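Local coordinates for protein SAV1430 (Staphylococcus aureus subsp. aureus Mu50, PDB 2FFM) that is of unknown function but contains a domain of the Nfu/NifU N-terminal scaffold family, consistent with a role in iron-sulfur cluster assembly, at residues Lys47-Phe55 and Ser62-Asn70. Numbering follows the deposited sequence.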
ATOM      1  N   LYS A  47      -0.193   4.962   8.295  1.00 30.34           N
ATOM      2  CA  LYS A  47      -0.837   5.947   9.152  1.00 31.58           C
ATOM      3  C   LYS A  47      -2.230   6.320   8.639  1.00 32.46           C
ATOM      4  O   LYS A  47      -2.983   7.029   9.317  1.00 35.51           O
ATOM      5  CB  LYS A  47       0.018   7.216   9.256  1.00 32.46           C
ATOM      6  CG  LYS A  47       1.288   7.084  10.087  1.00 34.29           C
ATOM      7  CD  LYS A  47       2.094   8.383  10.071  1.00 36.37           C
ATOM      8  CE  LYS A  47       3.470   8.183  10.716  1.00 39.29           C
ATOM      9  NZ  LYS A  47       4.432   9.282  10.381  1.00 39.61           N
ATOM     10  N   VAL A  48      -2.567   5.860   7.437  1.00 32.67           N
ATOM     11  CA  VAL A  48      -3.878   6.129   6.855  1.00 32.12           C
ATOM     12  C   VAL A  48      -4.933   5.301   7.576  1.00 32.27           C
ATOM     13  O   VAL A  48      -4.811   4.085   7.686  1.00 31.05           O
ATOM     14  CB  VAL A  48      -3.896   5.786   5.352  1.00 32.09           C
ATOM     15  CG1 VAL A  48      -5.308   5.908   4.807  1.00 31.96           C
ATOM     16  CG2 VAL A  48      -2.965   6.726   4.606  1.00 31.76           C
ATOM     17  N   GLU A  49      -5.952   5.982   8.090  1.00 34.24           N
ATOM     18  CA  GLU A  49      -7.056   5.353   8.816  1.00 35.95           C
ATOM     19  C   GLU A  49      -7.745   4.325   7.932  1.00 36.10           C
ATOM     20  O   GLU A  49      -8.353   4.671   6.915  1.00 37.66           O
ATOM     21  CB  GLU A  49      -8.060   6.434   9.239  1.00 39.32           C
ATOM     22  CG  GLU A  49      -9.416   5.944   9.797  1.00 42.21           C
ATOM     23  CD  GLU A  49      -9.452   5.838  11.318  1.00 44.74           C
ATOM     24  OE1 GLU A  49     -10.567   5.604  11.880  1.00 42.85           O
ATOM     25  OE2 GLU A  49      -8.367   5.990  11.944  1.00 43.03           O
ATOM     26  N   GLY A  50      -7.650   3.059   8.320  1.00 35.72           N
ATOM     27  CA  GLY A  50      -8.280   2.014   7.539  1.00 34.48           C
ATOM     28  C   GLY A  50      -7.297   1.034   6.931  1.00 33.48           C
ATOM     29  O   GLY A  50      -7.669  -0.081   6.564  1.00 34.29           O
ATOM     30  N   VAL A  51      -6.045   1.449   6.800  1.00 30.67           N
ATOM     31  CA  VAL A  51      -5.034   0.567   6.252  1.00 29.11           C
ATOM     32  C   VAL A  51      -4.650  -0.433   7.326  1.00 29.76           C
ATOM     33  O   VAL A  51      -4.321  -0.056   8.451  1.00 30.94           O
ATOM     34  CB  VAL A  51      -3.787   1.358   5.810  1.00 28.95           C
ATOM     35  CG1 VAL A  51      -2.671   0.399   5.401  1.00 23.32           C
ATOM     36  CG2 VAL A  51      -4.150   2.273   4.638  1.00 27.85           C
ATOM     37  N   LYS A  52      -4.702  -1.713   6.983  1.00 30.80           N
ATOM     38  CA  LYS A  52      -4.354  -2.765   7.932  1.00 32.61           C
ATOM     39  C   LYS A  52      -2.886  -3.186   7.786  1.00 31.05           C
ATOM     40  O   LYS A  52      -2.137  -3.167   8.755  1.00 29.28           O
ATOM     41  CB  LYS A  52      -5.279  -3.979   7.735  1.00 35.55           C
ATOM     42  CG  LYS A  52      -4.911  -5.200   8.594  1.00 40.49           C
ATOM     43  CD  LYS A  52      -5.368  -5.052  10.047  1.00 45.22           C
ATOM     44  CE  LYS A  52      -6.728  -5.717  10.271  1.00 47.74           C
ATOM     45  NZ  LYS A  52      -7.746  -5.232   9.286  1.00 49.08           N
ATOM     46  N   SER A  53      -2.484  -3.575   6.580  1.00 31.57           N
ATOM     47  CA  SER A  53      -1.103  -3.986   6.339  1.00 32.89           C
ATOM     48  C   SER A  53      -0.723  -3.673   4.905  1.00 31.31           C
ATOM     49  O   SER A  53      -1.566  -3.264   4.107  1.00 30.64           O
ATOM     50  CB  SER A  53      -0.923  -5.489   6.572  1.00 34.49           C
ATOM     51  OG  SER A  53      -1.340  -6.220   5.429  1.00 36.03           O
ATOM     52  N   ILE A  54       0.549  -3.898   4.583  1.00 30.34           N
ATOM     53  CA  ILE A  54       1.068  -3.646   3.244  1.00 29.59           C
ATOM     54  C   ILE A  54       2.015  -4.750   2.797  1.00 28.43           C
ATOM     55  O   ILE A  54       2.942  -5.102   3.513  1.00 29.13           O
ATOM     56  CB  ILE A  54       1.848  -2.303   3.186  1.00 30.59           C
ATOM     57  CG1 ILE A  54       0.927  -1.147   3.565  1.00 29.28           C
ATOM     58  CG2 ILE A  54       2.420  -2.079   1.788  1.00 27.04           C
ATOM     59  CD1 ILE A  54      -0.257  -1.012   2.641  1.00 34.91           C
ATOM     60  N   PHE A  55       1.764  -5.306   1.619  1.00 28.95           N
ATOM     61  CA  PHE A  55       2.634  -6.334   1.062  1.00 27.47           C
ATOM     62  C   PHE A  55       3.380  -5.627  -0.050  1.00 27.96           C
ATOM     63  O   PHE A  55       2.762  -5.122  -0.979  1.00 26.12           O
ATOM     64  CB  PHE A  55       1.828  -7.489   0.471  1.00 25.59           C
ATOM     65  CG  PHE A  55       2.677  -8.569  -0.154  1.00 22.87           C
ATOM     66  CD1 PHE A  55       3.555  -9.322   0.620  1.00 20.06           C
ATOM     67  CD2 PHE A  55       2.563  -8.865  -1.512  1.00 20.91           C
ATOM     68  CE1 PHE A  55       4.299 -10.360   0.053  1.00 21.33           C
ATOM     69  CE2 PHE A  55       3.303  -9.900  -2.087  1.00 20.46           C
ATOM     70  CZ  PHE A  55       4.172 -10.649  -1.304  1.00 20.44           C
ATOM     71  N   SER A  62       0.559  -4.384  -2.208  1.00 26.54           N
ATOM     72  CA  SER A  62      -0.813  -4.810  -2.024  1.00 24.28           C
ATOM     73  C   SER A  62      -1.207  -4.318  -0.642  1.00 23.99           C
ATOM     74  O   SER A  62      -0.676  -4.752   0.385  1.00 20.33           O
ATOM     75  CB  SER A  62      -0.936  -6.327  -2.117  1.00 23.77           C
ATOM     76  OG  SER A  62      -0.994  -6.749  -3.464  1.00 23.23           O
ATOM     77  N   VAL A  63      -2.141  -3.383  -0.649  1.00 23.13           N
ATOM     78  CA  VAL A  63      -2.641  -2.762   0.554  1.00 26.60           C
ATOM     79  C   VAL A  63      -3.896  -3.480   1.051  1.00 28.74           C
ATOM     80  O   VAL A  63      -4.785  -3.793   0.264  1.00 31.34           O
ATOM     81  CB  VAL A  63      -2.955  -1.288   0.249  1.00 25.55           C
ATOM     82  CG1 VAL A  63      -3.470  -0.579   1.485  1.00 26.31           C
ATOM     83  CG2 VAL A  63      -1.705  -0.613  -0.289  1.00 23.06           C
ATOM     84  N   ASP A  64      -3.945  -3.757   2.350  1.00 30.89           N
ATOM     85  CA  ASP A  64      -5.094  -4.406   2.969  1.00 34.09           C
ATOM     86  C   ASP A  64      -5.769  -3.383   3.875  1.00 34.93           C
ATOM     87  O   ASP A  64      -5.113  -2.744   4.701  1.00 33.72           O
ATOM     88  CB  ASP A  64      -4.681  -5.615   3.824  1.00 36.61           C
ATOM     89  CG  ASP A  64      -4.165  -6.779   3.001  1.00 38.89           C
ATOM     90  OD1 ASP A  64      -4.836  -7.192   2.038  1.00 40.96           O
ATOM     91  OD2 ASP A  64      -3.083  -7.299   3.328  1.00 43.28           O
ATOM     92  N   LYS A  65      -7.079  -3.239   3.715  1.00 36.13           N
ATOM     93  CA  LYS A  65      -7.852  -2.302   4.512  1.00 37.13           C
ATOM     94  C   LYS A  65      -8.498  -3.034   5.674  1.00 38.87           C
ATOM     95  O   LYS A  65      -8.452  -4.259   5.743  1.00 38.11           O
ATOM     96  CB  LYS A  65      -8.947  -1.664   3.656  1.00 35.84           C
ATOM     97  CG  LYS A  65     -10.085  -2.615   3.300  1.00 36.37           C
ATOM     98  CD  LYS A  65     -11.207  -1.884   2.565  1.00 35.14           C
ATOM     99  CE  LYS A  65     -12.436  -2.768   2.373  1.00 33.41           C
ATOM    100  NZ  LYS A  65     -13.028  -3.175   3.674  1.00 33.71           N
ATOM    101  N   GLU A  66      -9.089  -2.272   6.587  1.00 41.63           N
ATOM    102  CA  GLU A  66      -9.782  -2.844   7.729  1.00 45.46           C
ATOM    103  C   GLU A  66     -11.121  -3.356   7.202  1.00 46.50           C
ATOM    104  O   GLU A  66     -11.696  -2.764   6.287  1.00 46.43           O
ATOM    105  CB  GLU A  66     -10.017  -1.774   8.800  1.00 48.25           C
ATOM    106  CG  GLU A  66      -8.747  -1.243   9.448  1.00 51.72           C
ATOM    107  CD  GLU A  66      -8.090  -2.265  10.356  1.00 54.17           C
ATOM    108  OE1 GLU A  66      -6.981  -1.991  10.876  1.00 55.49           O
ATOM    109  OE2 GLU A  66      -8.689  -3.347  10.555  1.00 54.55           O
ATOM    110  N   ASN A  67     -11.610  -4.452   7.770  1.00 48.15           N
ATOM    111  CA  ASN A  67     -12.882  -5.037   7.343  1.00 50.13           C
ATOM    112  C   ASN A  67     -14.038  -4.047   7.427  1.00 51.26           C
ATOM    113  O   ASN A  67     -14.972  -4.094   6.623  1.00 52.68           O
ATOM    114  CB  ASN A  67     -13.218  -6.264   8.193  1.00 50.98           C
ATOM    115  CG  ASN A  67     -14.545  -6.901   7.799  1.00 53.68           C
ATOM    116  OD1 ASN A  67     -14.699  -7.406   6.680  1.00 54.68           O
ATOM    117  ND2 ASN A  67     -15.516  -6.873   8.714  1.00 52.53           N
ATOM    118  N   ASP A  68     -13.969  -3.149   8.400  1.00 50.53           N
ATOM    119  CA  ASP A  68     -15.016  -2.164   8.584  1.00 51.48           C
ATOM    120  C   ASP A  68     -14.832  -0.902   7.743  1.00 49.01           C
ATOM    121  O   ASP A  68     -15.751  -0.091   7.635  1.00 49.52           O
ATOM    122  CB  ASP A  68     -15.116  -1.798  10.063  1.00 55.53           C
ATOM    123  CG  ASP A  68     -15.295  -3.021  10.954  1.00 60.48           C
ATOM    124  OD1 ASP A  68     -14.368  -3.864  10.991  1.00 63.35           O
ATOM    125  OD2 ASP A  68     -16.356  -3.145  11.612  1.00 62.69           O
ATOM    126  N   ALA A  69     -13.657  -0.735   7.145  1.00 45.59           N
ATOM    127  CA  ALA A  69     -13.393   0.442   6.333  1.00 42.75           C
ATOM    128  C   ALA A  69     -13.782   0.227   4.874  1.00 41.54           C
ATOM    129  O   ALA A  69     -13.969  -0.904   4.426  1.00 40.28           O
ATOM    130  CB  ALA A  69     -11.926   0.819   6.431  1.00 41.43           C
ATOM    131  N   ASN A  70     -13.909   1.330   4.142  1.00 40.11           N
ATOM    132  CA  ASN A  70     -14.260   1.282   2.727  1.00 39.67           C
ATOM    133  C   ASN A  70     -13.206   1.981   1.868  1.00 39.12           C
ATOM    134  O   ASN A  70     -12.664   3.015   2.245  1.00 39.80           O
ATOM    135  CB  ASN A  70     -15.613   1.943   2.484  1.00 40.07           C
ATOM    136  CG  ASN A  70     -15.645   3.378   2.950  1.00 39.37           C
ATOM    137  OD1 ASN A  70     -16.001   3.652   4.092  1.00 38.54           O
ATOM    138  ND2 ASN A  70     -15.252   4.304   2.075  1.00 38.84           N
TER
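Phe55 and Ser62 pair through two backbone hydrogen bonds in the antiparallel hairpin of strands 51-57 and 60-65, a worked example of how a beta bulge interrupts a regular ladder. The strand segments run at 156° to each other. The next hydrogen-bonded pair, Ser53 with Asp64, is ordinary on one side, Asp64 N donating to Ser53 O at 3.0 Å. On the other side Lys52 and Ser53 both face Asp64, a classic bulge that shifts the register by one before Val51 pairs with Lys65: Asp64 O accepts a bond from Lys52 N (N-H...O angle 161°) and a weak one from Ser53 N (3.3 Å). Beyond it, Glu66 N donates to the O of Gly50, the third residue of a type II turn from Val48 to Val51.

On the face turned to the helices, Ile54 lies alongside Val63, its CD1 against both methyls. Val51 CG1 meets Val63 CG1 at 4.1 Å; Val51 also touches Val74 of helix 71-80, and Ile54 touches Ile45 and Leu46 of helix 40-46. On the other face Ser53 OG stands 2.9 Å from Asp64 OD2. Lys52 leaves with CG anti to its backbone N (chi1 174°), then bends at each later torsion; its side chain and that of Glu66 cross at about a right angle, and NZ forms a salt bridge with Glu66 OE2. Lys65 NZ instead ties down its own segment, donating to Glu66 O and Ala69 O, with Asn13 OD1 as a further partner.

The hairpin thus has an apolar face, with Val51, Ile54 and Val63 against the helices, and a polar one carrying Ser53 and Asp64; at the bulge Lys52 points toward the partner segment, where its charge probably helps hold Glu66.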